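Local coordinates for uncharacterized protein (Bacteroides eggerthii, PDB 4FTD), which is of unknown function but combines a six-bladed beta-propeller with an immunoglobulin-like domain and may take part in carbohydrate metabolism, at residues A[128-140]-A[150-163]. Residues are numbered along the deposited sequence; the frame is centred on the assembly and turned at random.
Sequences NIYSDFATNYTRC and VVSRPTTPNFHTPH
The hairpin of strands 138-143 and 147-152, half of a four-stranded antiparallel blade of the beta-propeller, is flanked by the 3-10 turn 131-133 and the loop that follows strand 147-152, which meet through the carboxylate of Asp132. Asp132 OD2 offers its syn lone pair to His160 ND1 at 2.7 Å, in the imidazole plane, with ring and carboxylate nearly perpendicular (87°). Asn158 ND2 reaches Asp132 OD1 at 2.6 Å from above the carboxylate plane and also donates, less straight, to Ser131 OG. An alanine in place of Asp132 would probably leave both His160 ND1 and Asn158 ND2 without this acceptor. Next to this cluster, Tyr130 OH and His163 NE2 share a 2.7 Å hydrogen bond, edge to edge. In this blade 138-143 is an outermost strand; Val151 N bonds to Cys140 O (2.9 Å) and Arg153 N to Tyr137 O (3.0 Å), while between them water 4 accepts from Arg139 N and lies 2.7 Å from Val151 O. The Tyr137 ring is sandwiched: the Arg153 guanidinium stacks on one face, planes 25° apart, and Thr155 CB makes a CH-pi contact with the other, 4.1 Å from the centroid. The bend in the Arg153 chain (chi3 -76°) folds its guanidinium over that ring.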
loop_
_atom_site.group_PDB
_atom_site.type_symbol
_atom_site.label_atom_id
_atom_site.label_comp_id
_atom_site.label_asym_id
_atom_site.label_seq_id
_atom_site.Cartn_x
_atom_site.Cartn_y
_atom_site.Cartn_z
ATOM N N ASN A 128 -15.381 -13.545 8.278
ATOM C CA ASN A 128 -14.717 -14.629 7.578
ATOM C C ASN A 128 -13.292 -14.899 8.120
ATOM O O ASN A 128 -12.425 -15.365 7.359
ATOM C CB ASN A 128 -14.706 -14.347 6.072
ATOM C CG ASN A 128 -14.389 -15.600 5.236
ATOM O OD1 ASN A 128 -14.897 -16.700 5.513
ATOM N ND2 ASN A 128 -13.527 -15.449 4.235
ATOM N N ILE A 129 -13.052 -14.588 9.406
ATOM C CA ILE A 129 -11.725 -14.702 10.047
ATOM C C ILE A 129 -11.048 -16.053 9.759
ATOM O O ILE A 129 -11.648 -17.082 9.968
ATOM C CB ILE A 129 -11.814 -14.464 11.593
ATOM C CG1 ILE A 129 -10.405 -14.397 12.215
ATOM C CG2 ILE A 129 -12.737 -15.496 12.268
ATOM C CD1 ILE A 129 -10.377 -14.042 13.688
ATOM N N TYR A 130 -9.822 -16.049 9.217
ATOM C CA TYR A 130 -9.074 -17.286 8.980
ATOM C C TYR A 130 -8.944 -18.028 10.328
ATOM O O TYR A 130 -8.521 -17.437 11.315
ATOM C CB TYR A 130 -7.701 -16.996 8.352
ATOM C CG TYR A 130 -7.021 -18.253 7.951
ATOM C CD1 TYR A 130 -7.475 -18.984 6.875
ATOM C CD2 TYR A 130 -5.918 -18.750 8.676
ATOM C CE1 TYR A 130 -6.872 -20.177 6.520
ATOM C CE2 TYR A 130 -5.339 -19.972 8.339
ATOM C CZ TYR A 130 -5.789 -20.653 7.246
ATOM O OH TYR A 130 -5.211 -21.830 6.916
ATOM N N SER A 131 -9.342 -19.302 10.376
ATOM C CA SER A 131 -9.567 -20.011 11.665
ATOM C C SER A 131 -8.332 -20.017 12.570
ATOM O O SER A 131 -8.445 -19.802 13.770
ATOM C CB SER A 131 -10.071 -21.464 11.436
ATOM O OG SER A 131 -9.071 -22.154 10.697
ATOM N N ASP A 132 -7.152 -20.204 11.995
ATOM C CA ASP A 132 -5.887 -20.145 12.813
ATOM C C ASP A 132 -5.599 -18.808 13.446
ATOM O O ASP A 132 -5.015 -18.732 14.522
ATOM C CB ASP A 132 -4.697 -20.633 12.026
ATOM C CG ASP A 132 -4.843 -22.083 11.634
ATOM O OD1 ASP A 132 -5.383 -22.900 12.406
ATOM O OD2 ASP A 132 -4.412 -22.415 10.525
ATOM N N PHE A 133 -6.096 -17.759 12.811
ATOM C CA PHE A 133 -6.050 -16.418 13.368
ATOM C C PHE A 133 -7.104 -16.062 14.403
ATOM O O PHE A 133 -7.157 -14.922 14.810
ATOM C CB PHE A 133 -6.053 -15.348 12.244
ATOM C CG PHE A 133 -4.721 -15.137 11.647
ATOM C CD1 PHE A 133 -3.767 -14.495 12.376
ATOM C CD2 PHE A 133 -4.433 -15.560 10.362
ATOM C CE1 PHE A 133 -2.513 -14.295 11.877
ATOM C CE2 PHE A 133 -3.181 -15.372 9.838
ATOM C CZ PHE A 133 -2.215 -14.731 10.603
ATOM N N ALA A 134 -7.925 -17.003 14.818
ATOM C CA ALA A 134 -8.887 -16.754 15.851
ATOM C C ALA A 134 -8.262 -16.933 17.220
ATOM O O ALA A 134 -8.906 -16.625 18.173
ATOM C CB ALA A 134 -10.097 -17.652 15.696
ATOM N N THR A 135 -7.025 -17.409 17.341
ATOM C CA THR A 135 -6.368 -17.562 18.674
ATOM C C THR A 135 -5.050 -16.886 18.663
ATOM O O THR A 135 -4.549 -16.548 17.618
ATOM C CB THR A 135 -6.169 -19.033 19.107
ATOM O OG1 THR A 135 -4.991 -19.596 18.520
ATOM C CG2 THR A 135 -7.394 -19.886 18.745
ATOM N N ASN A 136 -4.450 -16.719 19.828
ATOM C CA ASN A 136 -3.122 -16.131 19.868
ATOM C C ASN A 136 -2.009 -17.146 19.588
ATOM O O ASN A 136 -0.850 -16.875 19.817
ATOM C CB ASN A 136 -2.922 -15.347 21.144
ATOM C CG ASN A 136 -2.858 -16.204 22.359
ATOM O OD1 ASN A 136 -2.883 -17.435 22.292
ATOM N ND2 ASN A 136 -2.743 -15.552 23.502
ATOM N N TYR A 137 -2.367 -18.341 19.129
ATOM C CA TYR A 137 -1.344 -19.310 18.666
ATOM C C TYR A 137 -0.825 -19.011 17.261
ATOM O O TYR A 137 0.106 -19.630 16.817
ATOM C CB TYR A 137 -1.846 -20.763 18.812
ATOM C CG TYR A 137 -1.692 -21.204 20.240
ATOM C CD1 TYR A 137 -2.556 -20.722 21.211
ATOM C CD2 TYR A 137 -0.652 -22.027 20.639
ATOM C CE1 TYR A 137 -2.419 -21.091 22.543
ATOM C CE2 TYR A 137 -0.491 -22.396 21.974
ATOM C CZ TYR A 137 -1.371 -21.905 22.925
ATOM O OH TYR A 137 -1.277 -22.272 24.258
ATOM N N THR A 138 -1.420 -18.046 16.578
ATOM C CA THR A 138 -0.894 -17.559 15.293
ATOM C C THR A 138 -0.793 -16.052 15.421
ATOM O O THR A 138 -1.794 -15.385 15.630
ATOM C CB THR A 138 -1.859 -17.863 14.107
ATOM O OG1 THR A 138 -2.041 -19.263 13.960
ATOM C CG2 THR A 138 -1.316 -17.264 12.796
ATOM N N ARG A 139 0.417 -15.530 15.309
ATOM C CA ARG A 139 0.699 -14.083 15.504
ATOM C C ARG A 139 1.312 -13.417 14.297
ATOM O O ARG A 139 1.648 -12.231 14.310
ATOM C CB ARG A 139 1.617 -13.915 16.705
ATOM C CG ARG A 139 0.984 -14.446 17.959
ATOM C CD ARG A 139 1.807 -14.167 19.203
ATOM N NE ARG A 139 1.130 -14.831 20.334
ATOM C CZ ARG A 139 1.484 -14.680 21.609
ATOM N NH1 ARG A 139 2.466 -13.883 21.936
ATOM N NH2 ARG A 139 0.859 -15.338 22.562
ATOM N N CYS A 140 1.406 -14.156 13.200
ATOM C CA CYS A 140 2.027 -13.639 12.016
ATOM C C CYS A 140 1.551 -14.308 10.743
ATOM O O CYS A 140 1.429 -15.518 10.688
ATOM C CB CYS A 140 3.514 -13.870 12.102
ATOM S SG CYS A 140 4.570 -13.038 10.872
ATOM N N VAL A 150 0.990 -18.450 6.839
ATOM C CA VAL A 150 0.334 -18.376 8.125
ATOM C C VAL A 150 1.236 -19.095 9.121
ATOM O O VAL A 150 1.539 -20.269 8.925
ATOM C CB VAL A 150 -1.044 -19.026 8.110
ATOM C CG1 VAL A 150 -1.638 -18.881 9.502
ATOM C CG2 VAL A 150 -1.891 -18.369 7.016
ATOM N N VAL A 151 1.757 -18.363 10.131
ATOM C CA VAL A 151 2.756 -18.946 11.043
ATOM C C VAL A 151 1.961 -19.462 12.240
ATOM O O VAL A 151 1.977 -18.905 13.323
ATOM C CB VAL A 151 3.879 -17.965 11.449
ATOM C CG1 VAL A 151 4.930 -18.699 12.295
ATOM C CG2 VAL A 151 4.473 -17.321 10.208
ATOM N N SER A 152 1.245 -20.550 12.006
ATOM C CA SER A 152 0.416 -21.124 13.037
ATOM C C SER A 152 1.176 -22.139 13.905
ATOM O O SER A 152 1.901 -22.964 13.408
ATOM C CB SER A 152 -0.812 -21.815 12.423
ATOM O OG SER A 152 -0.423 -22.732 11.431
ATOM N N ARG A 153 1.063 -21.969 15.216
ATOM C CA ARG A 153 1.542 -22.962 16.155
ATOM C C ARG A 153 0.318 -23.877 16.394
ATOM O O ARG A 153 -0.805 -23.403 16.475
ATOM C CB ARG A 153 1.968 -22.321 17.467
ATOM C CG ARG A 153 3.322 -21.614 17.387
ATOM C CD ARG A 153 3.722 -21.172 18.782
ATOM N NE ARG A 153 2.928 -19.995 19.116
ATOM C CZ ARG A 153 2.385 -19.710 20.308
ATOM N NH1 ARG A 153 2.467 -20.531 21.346
ATOM N NH2 ARG A 153 1.690 -18.587 20.438
ATOM N N PRO A 154 0.552 -25.183 16.481
ATOM C CA PRO A 154 -0.563 -26.113 16.524
ATOM C C PRO A 154 -1.372 -26.048 17.828
ATOM O O PRO A 154 -0.816 -26.142 18.891
ATOM C CB PRO A 154 0.088 -27.474 16.363
ATOM C CG PRO A 154 1.545 -27.281 16.651
ATOM C CD PRO A 154 1.854 -25.852 16.375
ATOM N N THR A 155 -2.683 -25.973 17.725
ATOM C CA THR A 155 -3.516 -25.880 18.912
ATOM C C THR A 155 -4.903 -26.387 18.591
ATOM O O THR A 155 -5.262 -26.521 17.410
ATOM C CB THR A 155 -3.502 -24.418 19.494
ATOM O OG1 THR A 155 -4.070 -24.482 20.770
ATOM C CG2 THR A 155 -4.297 -23.418 18.681
ATOM N N THR A 156 -5.669 -26.728 19.629
ATOM C CA THR A 156 -7.008 -27.248 19.412
ATOM C C THR A 156 -7.858 -26.231 18.637
ATOM O O THR A 156 -7.626 -25.036 18.782
ATOM C CB THR A 156 -7.683 -27.642 20.723
ATOM O OG1 THR A 156 -8.876 -28.353 20.401
ATOM C CG2 THR A 156 -8.006 -26.362 21.612
ATOM N N PRO A 157 -8.726 -26.679 17.709
ATOM C CA PRO A 157 -8.965 -28.053 17.245
ATOM C C PRO A 157 -8.260 -28.406 15.917
ATOM O O PRO A 157 -8.299 -29.571 15.533
ATOM C CB PRO A 157 -10.486 -28.047 17.027
ATOM C CG PRO A 157 -10.729 -26.674 16.412
ATOM C CD PRO A 157 -9.655 -25.755 17.020
ATOM N N ASN A 158 -7.575 -27.444 15.263
ATOM C CA ASN A 158 -6.931 -27.627 13.954
ATOM C C ASN A 158 -5.561 -28.359 14.049
ATOM O O ASN A 158 -5.201 -29.169 13.178
ATOM C CB ASN A 158 -6.629 -26.247 13.285
ATOM C CG ASN A 158 -7.887 -25.396 12.974
ATOM O OD1 ASN A 158 -8.982 -25.902 12.981
ATOM N ND2 ASN A 158 -7.693 -24.081 12.660
ATOM N N PHE A 159 -4.769 -28.028 15.068
ATOM C CA PHE A 159 -3.383 -28.498 15.161
ATOM C C PHE A 159 -2.629 -28.292 13.843
ATOM O O PHE A 159 -1.926 -29.203 13.347
ATOM C CB PHE A 159 -3.335 -29.948 15.689
ATOM C CG PHE A 159 -3.880 -30.079 17.089
ATOM C CD1 PHE A 159 -3.088 -29.743 18.179
ATOM C CD2 PHE A 159 -5.211 -30.432 17.313
ATOM C CE1 PHE A 159 -3.586 -29.813 19.474
ATOM C CE2 PHE A 159 -5.699 -30.559 18.602
ATOM C CZ PHE A 159 -4.898 -30.249 19.685
ATOM N N HIS A 160 -2.713 -27.059 13.337
ATOM C CA HIS A 160 -1.977 -26.642 12.108
ATOM C C HIS A 160 -0.584 -26.131 12.462
ATOM O O HIS A 160 -0.434 -25.329 13.372
ATOM C CB HIS A 160 -2.704 -25.503 11.339
ATOM C CG HIS A 160 -3.965 -25.934 10.646
ATOM N ND1 HIS A 160 -4.911 -25.038 10.179
ATOM C CD2 HIS A 160 -4.434 -27.170 10.342
ATOM C CE1 HIS A 160 -5.908 -25.706 9.625
ATOM N NE2 HIS A 160 -5.649 -27.001 9.718
ATOM N N THR A 161 0.406 -26.654 11.760
ATOM C CA THR A 161 1.792 -26.109 11.784
ATOM C C THR A 161 1.874 -25.062 10.643
ATOM O O THR A 161 0.928 -24.862 9.881
ATOM C CB THR A 161 2.795 -27.262 11.690
ATOM O OG1 THR A 161 2.486 -28.014 10.533
ATOM C CG2 THR A 161 2.745 -28.216 12.951
ATOM N N PRO A 162 2.995 -24.313 10.552
ATOM C CA PRO A 162 3.065 -23.220 9.577
ATOM C C PRO A 162 2.838 -23.662 8.130
ATOM O O PRO A 162 3.300 -24.740 7.714
ATOM C CB PRO A 162 4.481 -22.661 9.791
ATOM C CG PRO A 162 4.760 -22.978 11.251
ATOM C CD PRO A 162 4.135 -24.341 11.458
ATOM N N HIS A 163 2.076 -22.861 7.399
ATOM C CA HIS A 163 1.640 -23.251 6.112
ATOM C C HIS A 163 1.426 -22.087 5.169
ATOM O O HIS A 163 1.369 -20.959 5.577
ATOM C CB HIS A 163 0.345 -24.072 6.224
ATOM C CG HIS A 163 -0.775 -23.361 6.918
ATOM N ND1 HIS A 163 -0.819 -23.236 8.297
ATOM C CD2 HIS A 163 -1.919 -22.782 6.436
ATOM C CE1 HIS A 163 -1.960 -22.625 8.628
ATOM N NE2 HIS A 163 -2.629 -22.307 7.521
HETATM O O HOH W 1 0.020 -18.058 22.581
HETATM O O HOH W 2 2.570 -17.555 17.770
HETATM O O HOH W 3 -2.610 -21.528 15.487
HETATM O O HOH W 4 2.791 -17.059 15.072
#